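Local coordinates for hypothetical conserved protein (Geobacillus kaustophilus, PDB 2QYH) that is of unknown function but, as a member of the haloacid dehalogenase-like family, probably acts as a magnesium-dependent phosphatase, at residues D[86-90]-D[162-167]; D[121-126]-D[170-174]; D[65-69]-D[178-184]. All coordinates share one frame; numbering follows the deposited sequence.

Overall arrangement
The three contacts show how chemistry follows position in a HAD-type fold whose core carries an inserted cap with an antiparallel sheet. Contacts 1 and 2 both use strand 165-171, at an edge of that sheet. Each packs a helix against it: 84-96 in contact 1 through aromatic and aliphatic groups with a long salt bridge between partly exposed side chains, and 117-124 in contact 2 through a histidine and a tryptophan. Both are partly buried, with centres about 20 Å apart. Contact 3 is the buried one, where glycine backbone and side chains packed on Leu178 and Pro179 meet with no hydrogen bond across. Contacts 1 and 3 are joined by probable backbone hydrogen bonds between neighbouring strands.

Contact 1 (D[86-90]-D[162-167]); sequences KVRAL and YPEFRF
Tyr162 lays one face of its ring against Leu90: the CG of the leucine stands 4.2 Å from the ring centroid and 4° off the normal, a CH-pi contact almost centred on the face. At the edge of the same ring, in its plane, comes Ala89, with CB 3.7 Å from Tyr162 CE1. The backbone N of Val87 lies in plane at the edge of the Phe165 ring, while Lys86 CB approaches obliquely, 3.5 Å from Phe165 CZ. Leu90 is therefore shared among three aromatic residues, since beyond its CG the CD1 methyl reaches Phe165 CD2 at 3.5 Å and Phe167 CZ at 3.9 Å. Tyr162 follows the end of helix 156-161 and begins a type I turn that leads to Phe165 and into strand 165-171. With CG anti to the carbonyl carbon (chi1 -64° in Tyr162, -68° in Phe165), both rings point to helix 84-96. This is helix-on-sheet packing in the inserted cap, and Val177 of the neighbouring strand adds to the apolar layer by touching Leu90, Phe165 and Phe167. The Tyr162 hydroxyl, lying beside the helix backbone, is hydrogen-bonded to Glu93 one turn further on. Lys86 and Glu164 cross at about a right angle, their aliphatic parts touching with CG to CG at 3.6 Å. Their salt bridge is long, NZ to OE1 3.9 Å, and the pair is partly exposed. The chemistry implies a largely apolar interior of aromatic and aliphatic groups, to which a loosely held charge pair at the margin probably adds little strength.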
ATOM      1  N   LYS D  86      29.422   5.108  11.217  1.00 53.55           N
ATOM      2  CA  LYS D  86      28.728   6.206  11.868  1.00 53.55           C
ATOM      3  C   LYS D  86      27.359   5.814  12.412  1.00 53.55           C
ATOM      4  O   LYS D  86      26.910   6.368  13.418  1.00 53.55           O
ATOM      5  CB  LYS D  86      28.607   7.385  10.905  1.00 55.20           C
ATOM      6  CG  LYS D  86      29.951   8.024  10.565  1.00 55.20           C
ATOM      7  CD  LYS D  86      30.635   8.555  11.818  1.00 56.20           C
ATOM      8  CE  LYS D  86      32.045   9.059  11.537  1.00 57.20           C
ATOM      9  NZ  LYS D  86      32.731   9.513  12.784  1.00 57.20           N
ATOM     10  N   VAL D  87      26.696   4.867  11.756  1.00 57.87           N
ATOM     11  CA  VAL D  87      25.393   4.413  12.230  1.00 57.87           C
ATOM     12  C   VAL D  87      25.582   3.763  13.602  1.00 57.87           C
ATOM     13  O   VAL D  87      24.795   3.994  14.522  1.00 57.87           O
ATOM     14  CB  VAL D  87      24.745   3.386  11.255  1.00 42.08           C
ATOM     15  CG1 VAL D  87      23.492   2.796  11.872  1.00 41.08           C
ATOM     16  CG2 VAL D  87      24.388   4.070   9.939  1.00 42.08           C
ATOM     17  N   ARG D  88      26.638   2.962  13.740  1.00 53.08           N
ATOM     18  CA  ARG D  88      26.932   2.292  15.004  1.00 53.08           C
ATOM     19  C   ARG D  88      27.198   3.290  16.134  1.00 53.08           C
ATOM     20  O   ARG D  88      26.667   3.138  17.233  1.00 53.08           O
ATOM     21  CB  ARG D  88      28.138   1.368  14.852  1.00 55.42           C
ATOM     22  CG  ARG D  88      28.408   0.538  16.087  1.00 55.42           C
ATOM     23  CD  ARG D  88      29.630  -0.349  15.927  1.00 57.42           C
ATOM     24  NE  ARG D  88      29.561  -1.175  14.725  1.00 59.42           N
ATOM     25  CZ  ARG D  88      30.244  -0.927  13.611  1.00 60.42           C
ATOM     26  NH1 ARG D  88      31.053   0.128  13.549  1.00 60.42           N
ATOM     27  NH2 ARG D  88      30.121  -1.729  12.557  1.00 60.42           N
ATOM     28  N   ALA D  89      28.016   4.306  15.864  1.00 50.18           N
ATOM     29  CA  ALA D  89      28.335   5.326  16.866  1.00 50.18           C
ATOM     30  C   ALA D  89      27.082   6.069  17.325  1.00 51.18           C
ATOM     31  O   ALA D  89      26.850   6.235  18.525  1.00 51.18           O
ATOM     32  CB  ALA D  89      29.354   6.329  16.303  1.00 20.63           C
ATOM     33  N   LEU D  90      26.281   6.519  16.361  1.00 47.37           N
ATOM     34  CA  LEU D  90      25.051   7.245  16.651  1.00 47.37           C
ATOM     35  C   LEU D  90      24.124   6.406  17.530  1.00 48.37           C
ATOM     36  O   LEU D  90      23.498   6.924  18.452  1.00 47.37           O
ATOM     37  CB  LEU D  90      24.329   7.603  15.348  1.00 63.19           C
ATOM     38  CG  LEU D  90      23.529   8.910  15.316  1.00 63.19           C
ATOM     39  CD1 LEU D  90      22.758   8.992  14.012  1.00 63.19           C
ATOM     40  CD2 LEU D  90      22.576   8.986  16.491  1.00 63.19           C
ATOM     41  N   TYR D 162      27.736  14.568  14.848  1.00 57.30           N
ATOM     42  CA  TYR D 162      27.636  13.781  13.626  1.00 56.30           C
ATOM     43  C   TYR D 162      27.356  14.613  12.396  1.00 56.30           C
ATOM     44  O   TYR D 162      26.260  14.570  11.841  1.00 56.30           O
ATOM     45  CB  TYR D 162      26.554  12.719  13.791  1.00 49.08           C
ATOM     46  CG  TYR D 162      26.890  11.708  14.858  1.00 48.08           C
ATOM     47  CD1 TYR D 162      27.628  10.564  14.554  1.00 48.08           C
ATOM     48  CD2 TYR D 162      26.497  11.912  16.180  1.00 48.08           C
ATOM     49  CE1 TYR D 162      27.964   9.646  15.540  1.00 49.08           C
ATOM     50  CE2 TYR D 162      26.830  11.007  17.175  1.00 48.08           C
ATOM     51  CZ  TYR D 162      27.561   9.875  16.849  1.00 49.08           C
ATOM     52  OH  TYR D 162      27.869   8.965  17.832  1.00 49.08           O
ATOM     53  N   PRO D 163      28.350  15.395  11.957  1.00 55.18           N
ATOM     54  CA  PRO D 163      28.193  16.239  10.772  1.00 54.18           C
ATOM     55  C   PRO D 163      28.072  15.429   9.479  1.00 53.18           C
ATOM     56  O   PRO D 163      27.790  15.989   8.422  1.00 54.18           O
ATOM     57  CB  PRO D 163      29.445  17.116  10.808  1.00 45.25           C
ATOM     58  CG  PRO D 163      30.460  16.222  11.477  1.00 45.25           C
ATOM     59  CD  PRO D 163      29.654  15.629  12.602  1.00 46.25           C
ATOM     60  N   GLU D 164      28.291  14.117   9.565  1.00 51.44           N
ATOM     61  CA  GLU D 164      28.177  13.259   8.388  1.00 51.44           C
ATOM     62  C   GLU D 164      26.721  12.879   8.136  1.00 50.44           C
ATOM     63  O   GLU D 164      26.386  12.279   7.109  1.00 50.44           O
ATOM     64  CB  GLU D 164      29.037  11.996   8.529  1.00 52.11           C
ATOM     65  CG  GLU D 164      29.183  11.473   9.935  1.00 53.11           C
ATOM     66  CD  GLU D 164      30.279  12.188  10.698  1.00 55.11           C
ATOM     67  OE1 GLU D 164      31.441  12.128  10.244  1.00 54.11           O
ATOM     68  OE2 GLU D 164      29.980  12.804  11.742  1.00 57.11           O
ATOM     69  N   PHE D 165      25.859  13.227   9.085  1.00 40.40           N
ATOM     70  CA  PHE D 165      24.432  12.969   8.953  1.00 38.40           C
ATOM     71  C   PHE D 165      23.699  14.306   8.982  1.00 38.40           C
ATOM     72  O   PHE D 165      24.265  15.321   9.383  1.00 39.40           O
ATOM     73  CB  PHE D 165      23.905  12.111  10.104  1.00 36.58           C
ATOM     74  CG  PHE D 165      24.417  10.706  10.112  1.00 35.58           C
ATOM     75  CD1 PHE D 165      24.570   9.998   8.925  1.00 34.58           C
ATOM     76  CD2 PHE D 165      24.701  10.068  11.315  1.00 33.58           C
ATOM     77  CE1 PHE D 165      24.998   8.671   8.935  1.00 34.58           C
ATOM     78  CE2 PHE D 165      25.127   8.748  11.335  1.00 33.58           C
ATOM     79  CZ  PHE D 165      25.276   8.046  10.138  1.00 34.58           C
ATOM     80  N   ARG D 166      22.446  14.303   8.545  1.00 43.05           N
ATOM     81  CA  ARG D 166      21.624  15.504   8.568  1.00 42.05           C
ATOM     82  C   ARG D 166      20.341  15.143   9.302  1.00 42.05           C
ATOM     83  O   ARG D 166      19.606  14.255   8.874  1.00 43.05           O
ATOM     84  CB  ARG D 166      21.290  15.974   7.156  1.00 38.11           C
ATOM     85  CG  ARG D 166      20.228  17.071   7.104  1.00 37.11           C
ATOM     86  CD  ARG D 166      20.730  18.438   7.568  1.00 35.11           C
ATOM     87  NE  ARG D 166      21.924  18.844   6.832  1.00 36.11           N
ATOM     88  CZ  ARG D 166      23.165  18.688   7.284  1.00 35.11           C
ATOM     89  NH1 ARG D 166      23.370  18.150   8.480  1.00 32.11           N
ATOM     90  NH2 ARG D 166      24.199  19.030   6.525  1.00 35.11           N
ATOM     91  N   PHE D 167      20.084  15.816  10.415  1.00 45.41           N
ATOM     92  CA  PHE D 167      18.887  15.546  11.191  1.00 45.41           C
ATOM     93  C   PHE D 167      17.783  16.532  10.807  1.00 45.41           C
ATOM     94  O   PHE D 167      17.925  17.740  10.996  1.00 45.41           O
ATOM     95  CB  PHE D 167      19.210  15.636  12.687  1.00 36.14           C
ATOM     96  CG  PHE D 167      20.303  14.696  13.124  1.00 36.14           C
ATOM     97  CD1 PHE D 167      21.636  14.990  12.866  1.00 33.14           C
ATOM     98  CD2 PHE D 167      19.995  13.482  13.741  1.00 34.14           C
ATOM     99  CE1 PHE D 167      22.644  14.089  13.210  1.00 34.14           C
ATOM    100  CE2 PHE D 167      20.999  12.575  14.088  1.00 34.14           C
ATOM    101  CZ  PHE D 167      22.320  12.876  13.822  1.00 35.14           C
TER

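Contact 2 (D[121-126]-D[170-174]); sequences VSMASL and WHDVS
Ser122 sits squarely on the imidazole of His171: its CA lies 3.7 Å from the ring centroid and 11° off the normal, so a CH-pi contact is made by the helix backbone itself. The serine CB leans over the same ring toward ND1 and also touches Ser174 CB at 3.7 Å. Beside it, Val121 CG1 comes obliquely to His171 CE1. Trp170 offers an edge instead, with the carbonyl O of Ser122 in the indole plane, 3.2 Å from CH2. Leu126 meets the same benzo end with both methyls, CD1 to Trp170 CZ3 at 3.4 Å and CD2 to CH2 at 3.5 Å. These aromatic groups stand at the turn of a beta-hairpin, between the antiparallel strands 165-171 and 174-179 of the cap sheet, and helix 117-124 packs on it. Further contacts position the rings. Val173 N donates to His171 ND1 over 3.0 Å and nearly straight, 177° at the hydrogen, although the donor is tilted 20° from the imidazole plane; this bond probably limits the rotation of the His171 ring. One face of the indole is covered by His171 CB and Ser174 O, both offset toward the rim. Ser122 OG turns back into its own helix, to the carbonyl O of His118, and Leu147 of strand 145-148 lies against both Trp170 and Ser174.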
ATOM      1  N   VAL D 121       3.936   6.505  19.206  1.00 43.82           N
ATOM      2  CA  VAL D 121       3.280   7.752  18.830  1.00 43.82           C
ATOM      3  C   VAL D 121       3.673   8.359  17.488  1.00 42.82           C
ATOM      4  O   VAL D 121       2.812   8.607  16.629  1.00 43.82           O
ATOM      5  CB  VAL D 121       3.494   8.815  19.924  1.00 52.47           C
ATOM      6  CG1 VAL D 121       3.111  10.188  19.421  1.00 52.47           C
ATOM      7  CG2 VAL D 121       2.666   8.456  21.139  1.00 53.47           C
ATOM      8  N   SER D 122       4.964   8.620  17.310  1.00 48.53           N
ATOM      9  CA  SER D 122       5.441   9.221  16.072  1.00 47.53           C
ATOM     10  C   SER D 122       5.167   8.328  14.867  1.00 47.53           C
ATOM     11  O   SER D 122       4.904   8.817  13.770  1.00 47.53           O
ATOM     12  CB  SER D 122       6.938   9.499  16.165  1.00 38.68           C
ATOM     13  OG  SER D 122       7.666   8.285  16.190  1.00 38.68           O
HETATM   14  N   MSE D 123       5.232   7.016  15.073  1.00 34.94           N
HETATM   15  CA  MSE D 123       4.994   6.061  13.994  1.00 34.94           C
HETATM   16  C   MSE D 123       3.514   5.806  13.693  1.00 34.94           C
HETATM   17  O   MSE D 123       3.145   5.495  12.559  1.00 52.20           O
HETATM   18  CB  MSE D 123       5.676   4.732  14.310  1.00 67.65           C
HETATM   19  CG  MSE D 123       7.181   4.818  14.449  1.00 67.65           C
HETATM   20 SE   MSE D 123       8.154   5.152  12.800  1.00 67.65          SE
HETATM   21  CE  MSE D 123       6.769   4.869  11.495  1.00 67.65           C
ATOM     22  N   ALA D 124       2.670   5.917  14.709  1.00 46.37           N
ATOM     23  CA  ALA D 124       1.254   5.700  14.507  1.00 45.37           C
ATOM     24  C   ALA D 124       0.756   6.833  13.622  1.00 45.37           C
ATOM     25  O   ALA D 124      -0.195   6.672  12.851  1.00 46.37           O
ATOM     26  CB  ALA D 124       0.534   5.708  15.838  1.00 34.36           C
ATOM     27  N   SER D 125       1.416   7.982  13.731  1.00 37.70           N
ATOM     28  CA  SER D 125       1.030   9.135  12.935  1.00 37.70           C
ATOM     29  C   SER D 125       1.343   8.909  11.456  1.00 37.70           C
ATOM     30  O   SER D 125       0.751   9.546  10.584  1.00 37.70           O
ATOM     31  CB  SER D 125       1.728  10.401  13.445  1.00 46.36           C
ATOM     32  OG  SER D 125       3.125  10.346  13.251  1.00 47.36           O
ATOM     33  N   LEU D 126       2.281   8.006  11.183  1.00 33.68           N
ATOM     34  CA  LEU D 126       2.655   7.658   9.815  1.00 32.68           C
ATOM     35  C   LEU D 126       1.776   6.470   9.425  1.00 32.68           C
ATOM     36  O   LEU D 126       1.881   5.928   8.318  1.00 32.68           O
ATOM     37  CB  LEU D 126       4.126   7.250   9.765  1.00 37.31           C
ATOM     38  CG  LEU D 126       5.168   8.254   9.260  1.00 38.31           C
ATOM     39  CD1 LEU D 126       4.760   9.671   9.596  1.00 39.31           C
ATOM     40  CD2 LEU D 126       6.517   7.909   9.869  1.00 37.31           C
ATOM     41  N   TRP D 170      10.494  16.013  11.900  1.00 42.76           N
ATOM     42  CA  TRP D 170       9.172  15.917  11.285  1.00 42.76           C
ATOM     43  C   TRP D 170       8.103  15.638  12.340  1.00 43.76           C
ATOM     44  O   TRP D 170       6.909  15.646  12.038  1.00 43.76           O
ATOM     45  CB  TRP D 170       9.145  14.793  10.242  1.00 35.20           C
ATOM     46  CG  TRP D 170       9.506  13.463  10.819  1.00 34.20           C
ATOM     47  CD1 TRP D 170      10.763  12.985  11.046  1.00 33.20           C
ATOM     48  CD2 TRP D 170       8.598  12.465  11.308  1.00 33.20           C
ATOM     49  NE1 TRP D 170      10.700  11.749  11.650  1.00 32.20           N
ATOM     50  CE2 TRP D 170       9.390  11.407  11.822  1.00 33.20           C
ATOM     51  CE3 TRP D 170       7.206  12.359  11.363  1.00 33.20           C
ATOM     52  CZ2 TRP D 170       8.822  10.256  12.385  1.00 33.20           C
ATOM     53  CZ3 TRP D 170       6.646  11.215  11.922  1.00 33.20           C
ATOM     54  CH2 TRP D 170       7.456  10.179  12.425  1.00 33.20           C
ATOM     55  N   HIS D 171       8.531  15.371  13.572  1.00 54.49           N
ATOM     56  CA  HIS D 171       7.596  15.091  14.661  1.00 55.49           C
ATOM     57  C   HIS D 171       8.187  15.597  15.978  1.00 56.49           C
ATOM     58  O   HIS D 171       9.383  15.873  16.055  1.00 56.49           O
ATOM     59  CB  HIS D 171       7.316  13.580  14.726  1.00 47.88           C
ATOM     60  CG  HIS D 171       6.239  13.193  15.699  1.00 49.88           C
ATOM     61  ND1 HIS D 171       6.492  12.935  17.030  1.00 51.88           N
ATOM     62  CD2 HIS D 171       4.907  13.014  15.529  1.00 50.88           C
ATOM     63  CE1 HIS D 171       5.365  12.610  17.637  1.00 51.88           C
ATOM     64  NE2 HIS D 171       4.387  12.651  16.747  1.00 51.88           N
ATOM     65  N   ASP D 172       7.351  15.739  17.002  1.00 53.85           N
ATOM     66  CA  ASP D 172       7.813  16.209  18.305  1.00 52.85           C
ATOM     67  C   ASP D 172       8.854  15.299  18.917  1.00 52.85           C
ATOM     68  O   ASP D 172       9.764  15.763  19.600  1.00 52.85           O
ATOM     69  CB  ASP D 172       6.651  16.319  19.290  1.00 68.21           C
ATOM     70  CG  ASP D 172       5.874  17.600  19.120  1.00 69.21           C
ATOM     71  OD1 ASP D 172       4.845  17.774  19.797  1.00 71.21           O
ATOM     72  OD2 ASP D 172       6.308  18.436  18.303  1.00 70.21           O
ATOM     73  N   VAL D 173       8.727  14.001  18.682  1.00 45.33           N
ATOM     74  CA  VAL D 173       9.671  13.067  19.273  1.00 44.33           C
ATOM     75  C   VAL D 173      10.461  12.205  18.297  1.00 44.33           C
ATOM     76  O   VAL D 173      11.001  11.166  18.683  1.00 44.33           O
ATOM     77  CB  VAL D 173       8.955  12.134  20.280  1.00 36.84           C
ATOM     78  CG1 VAL D 173       8.342  12.955  21.406  1.00 36.84           C
ATOM     79  CG2 VAL D 173       7.883  11.332  19.573  1.00 35.84           C
ATOM     80  N   SER D 174      10.544  12.632  17.042  1.00 49.96           N
ATOM     81  CA  SER D 174      11.285  11.862  16.049  1.00 48.96           C
ATOM     82  C   SER D 174      11.818  12.740  14.924  1.00 47.96           C
ATOM     83  O   SER D 174      11.121  13.621  14.421  1.00 47.96           O
ATOM     84  CB  SER D 174      10.393  10.768  15.456  1.00 48.84           C
ATOM     85  OG  SER D 174      11.124   9.915  14.592  1.00 48.84           O
TER

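Contact 3 (D[65-69]-D[178-184]); sequences FNGQY and LPAGGSK
Gln68 reaches across to Pro179. From CB the chain bends (chi2 50°), which turns it onto the proline ring. CG lies 3.7 Å from Pro179 CG, CD comes still nearer to that atom at 3.5 Å, and the terminal amide extends over Pro179 CD and toward the CA of Gly182. Shortened to an alanine, this position would probably leave a gap beside the Pro179 ring and the CA of Gly182 less covered. Asn66 meets the residue just before that proline, with CB and CG each 3.7 Å from Leu178 CD1, the two side chains crossing at about a right angle. Between these residues the backbones run close. Gly67 CA makes a CH...O contact with Ser183 O at 3.6 Å, the angle at the hydrogen being 145°, and the backbone angles of Gly67 are ones that suit glycine. Gly182 ends the type II turn that begins at Pro179. Here the chain returns from the cap to the core of the HAD fold: Ser183 is the N-cap of helix 184-195, and Lys184 turns its extended side chain away to salt bridges with Asp9 and Asp211, an arrangement consistent with the conserved lysine of HAD enzymes and a role at the active site. A contact of apolar and backbone surfaces, with no hydrogen bond across it, implies that van der Waals fit carries it, close to where Lys184 enters.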
ATOM      1  N   PHE D  65      13.776   7.636  -0.125  1.00 30.20           N
ATOM      2  CA  PHE D  65      14.726   7.935   0.947  1.00 31.20           C
ATOM      3  C   PHE D  65      15.499   9.229   0.685  1.00 32.20           C
ATOM      4  O   PHE D  65      16.720   9.265   0.832  1.00 32.20           O
ATOM      5  CB  PHE D  65      15.733   6.784   1.118  1.00 28.19           C
ATOM      6  CG  PHE D  65      15.179   5.568   1.820  1.00 28.19           C
ATOM      7  CD1 PHE D  65      14.590   5.672   3.080  1.00 27.19           C
ATOM      8  CD2 PHE D  65      15.315   4.304   1.250  1.00 26.19           C
ATOM      9  CE1 PHE D  65      14.150   4.531   3.771  1.00 27.19           C
ATOM     10  CE2 PHE D  65      14.879   3.161   1.932  1.00 26.19           C
ATOM     11  CZ  PHE D  65      14.296   3.277   3.197  1.00 26.19           C
ATOM     12  N   ASN D  66      14.788  10.285   0.299  1.00 27.59           N
ATOM     13  CA  ASN D  66      15.419  11.575   0.017  1.00 27.59           C
ATOM     14  C   ASN D  66      16.668  11.456  -0.848  1.00 27.59           C
ATOM     15  O   ASN D  66      17.670  12.117  -0.586  1.00 27.59           O
ATOM     16  CB  ASN D  66      15.807  12.302   1.309  1.00 30.74           C
ATOM     17  CG  ASN D  66      14.618  12.600   2.193  1.00 32.74           C
ATOM     18  OD1 ASN D  66      14.241  11.783   3.030  1.00 36.74           O
ATOM     19  ND2 ASN D  66      14.012  13.769   2.006  1.00 34.74           N
ATOM     20  N   GLY D  67      16.606  10.595  -1.859  1.00 25.13           N
ATOM     21  CA  GLY D  67      17.719  10.433  -2.773  1.00 25.13           C
ATOM     22  C   GLY D  67      18.681   9.276  -2.561  1.00 25.13           C
ATOM     23  O   GLY D  67      19.498   9.007  -3.435  1.00 25.13           O
ATOM     24  N   GLN D  68      18.592   8.578  -1.434  1.00 26.74           N
ATOM     25  CA  GLN D  68      19.518   7.482  -1.159  1.00 27.74           C
ATOM     26  C   GLN D  68      19.224   6.128  -1.794  1.00 26.74           C
ATOM     27  O   GLN D  68      20.046   5.220  -1.703  1.00 27.74           O
ATOM     28  CB  GLN D  68      19.688   7.320   0.350  1.00 29.83           C
ATOM     29  CG  GLN D  68      20.722   8.278   0.917  1.00 31.83           C
ATOM     30  CD  GLN D  68      20.481   9.705   0.480  1.00 33.83           C
ATOM     31  OE1 GLN D  68      19.591  10.378   0.991  1.00 33.83           O
ATOM     32  NE2 GLN D  68      21.262  10.168  -0.482  1.00 33.83           N
ATOM     33  N   TYR D  69      18.068   5.998  -2.437  1.00 21.49           N
ATOM     34  CA  TYR D  69      17.676   4.755  -3.098  1.00 21.49           C
ATOM     35  C   TYR D  69      16.821   5.127  -4.311  1.00 21.49           C
ATOM     36  O   TYR D  69      15.672   5.540  -4.165  1.00 20.49           O
ATOM     37  CB  TYR D  69      16.873   3.876  -2.142  1.00 27.73           C
ATOM     38  CG  TYR D  69      16.648   2.470  -2.639  1.00 27.73           C
ATOM     39  CD1 TYR D  69      17.698   1.551  -2.700  1.00 28.73           C
ATOM     40  CD2 TYR D  69      15.389   2.055  -3.046  1.00 26.73           C
ATOM     41  CE1 TYR D  69      17.491   0.245  -3.158  1.00 29.73           C
ATOM     42  CE2 TYR D  69      15.168   0.761  -3.506  1.00 27.73           C
ATOM     43  CZ  TYR D  69      16.219  -0.140  -3.561  1.00 28.73           C
ATOM     44  OH  TYR D  69      15.982  -1.417  -4.023  1.00 30.73           O
ATOM     45  N   LEU D 178      19.519  11.436   7.630  1.00 45.12           N
ATOM     46  CA  LEU D 178      19.958  11.203   6.256  1.00 45.12           C
ATOM     47  C   LEU D 178      21.441  11.528   6.175  1.00 45.12           C
ATOM     48  O   LEU D 178      22.000  12.139   7.083  1.00 45.12           O
ATOM     49  CB  LEU D 178      19.203  12.102   5.257  1.00 33.05           C
ATOM     50  CG  LEU D 178      17.897  12.827   5.607  1.00 34.05           C
ATOM     51  CD1 LEU D 178      17.410  13.572   4.368  1.00 33.05           C
ATOM     52  CD2 LEU D 178      16.834  11.852   6.088  1.00 33.05           C
ATOM     53  N   PRO D 179      22.103  11.117   5.088  1.00 40.08           N
ATOM     54  CA  PRO D 179      23.527  11.434   4.994  1.00 40.08           C
ATOM     55  C   PRO D 179      23.658  12.892   4.584  1.00 40.08           C
ATOM     56  O   PRO D 179      22.880  13.382   3.766  1.00 40.08           O
ATOM     57  CB  PRO D 179      24.012  10.487   3.908  1.00 33.80           C
ATOM     58  CG  PRO D 179      22.837  10.449   2.975  1.00 33.80           C
ATOM     59  CD  PRO D 179      21.661  10.319   3.930  1.00 33.80           C
ATOM     60  N   ALA D 180      24.619  13.596   5.162  1.00 45.95           N
ATOM     61  CA  ALA D 180      24.803  14.986   4.786  1.00 45.95           C
ATOM     62  C   ALA D 180      25.056  14.983   3.285  1.00 45.95           C
ATOM     63  O   ALA D 180      25.842  14.180   2.778  1.00 45.95           O
ATOM     64  CB  ALA D 180      25.991  15.584   5.519  1.00 46.40           C
ATOM     65  N   GLY D 181      24.365  15.861   2.573  1.00 31.34           N
ATOM     66  CA  GLY D 181      24.553  15.923   1.139  1.00 31.34           C
ATOM     67  C   GLY D 181      23.445  15.224   0.390  1.00 31.34           C
ATOM     68  O   GLY D 181      23.360  15.339  -0.825  1.00 31.34           O
ATOM     69  N   GLY D 182      22.590  14.501   1.106  1.00 30.06           N
ATOM     70  CA  GLY D 182      21.500  13.811   0.449  1.00 29.06           C
ATOM     71  C   GLY D 182      20.181  14.565   0.445  1.00 28.06           C
ATOM     72  O   GLY D 182      19.804  15.196   1.439  1.00 28.06           O
ATOM     73  N   SER D 183      19.480  14.500  -0.683  1.00 33.34           N
ATOM     74  CA  SER D 183      18.175  15.141  -0.835  1.00 32.34           C
ATOM     75  C   SER D 183      17.513  14.532  -2.068  1.00 32.34           C
ATOM     76  O   SER D 183      18.199  13.992  -2.939  1.00 32.34           O
ATOM     77  CB  SER D 183      18.317  16.653  -1.009  1.00 32.35           C
ATOM     78  OG  SER D 183      18.642  16.988  -2.344  1.00 31.35           O
ATOM     79  N   LYS D 184      16.189  14.607  -2.156  1.00 25.35           N
ATOM     80  CA  LYS D 184      15.535  14.007  -3.301  1.00 26.35           C
ATOM     81  C   LYS D 184      15.818  14.734  -4.602  1.00 25.35           C
ATOM     82  O   LYS D 184      15.783  14.116  -5.668  1.00 25.35           O
ATOM     83  CB  LYS D 184      14.025  13.852  -3.073  1.00 31.69           C
ATOM     84  CG  LYS D 184      13.207  15.119  -2.958  1.00 32.69           C
ATOM     85  CD  LYS D 184      11.743  14.753  -2.758  1.00 32.69           C
ATOM     86  CE  LYS D 184      10.855  15.984  -2.682  1.00 34.69           C
ATOM     87  NZ  LYS D 184       9.411  15.644  -2.525  1.00 35.69           N
TER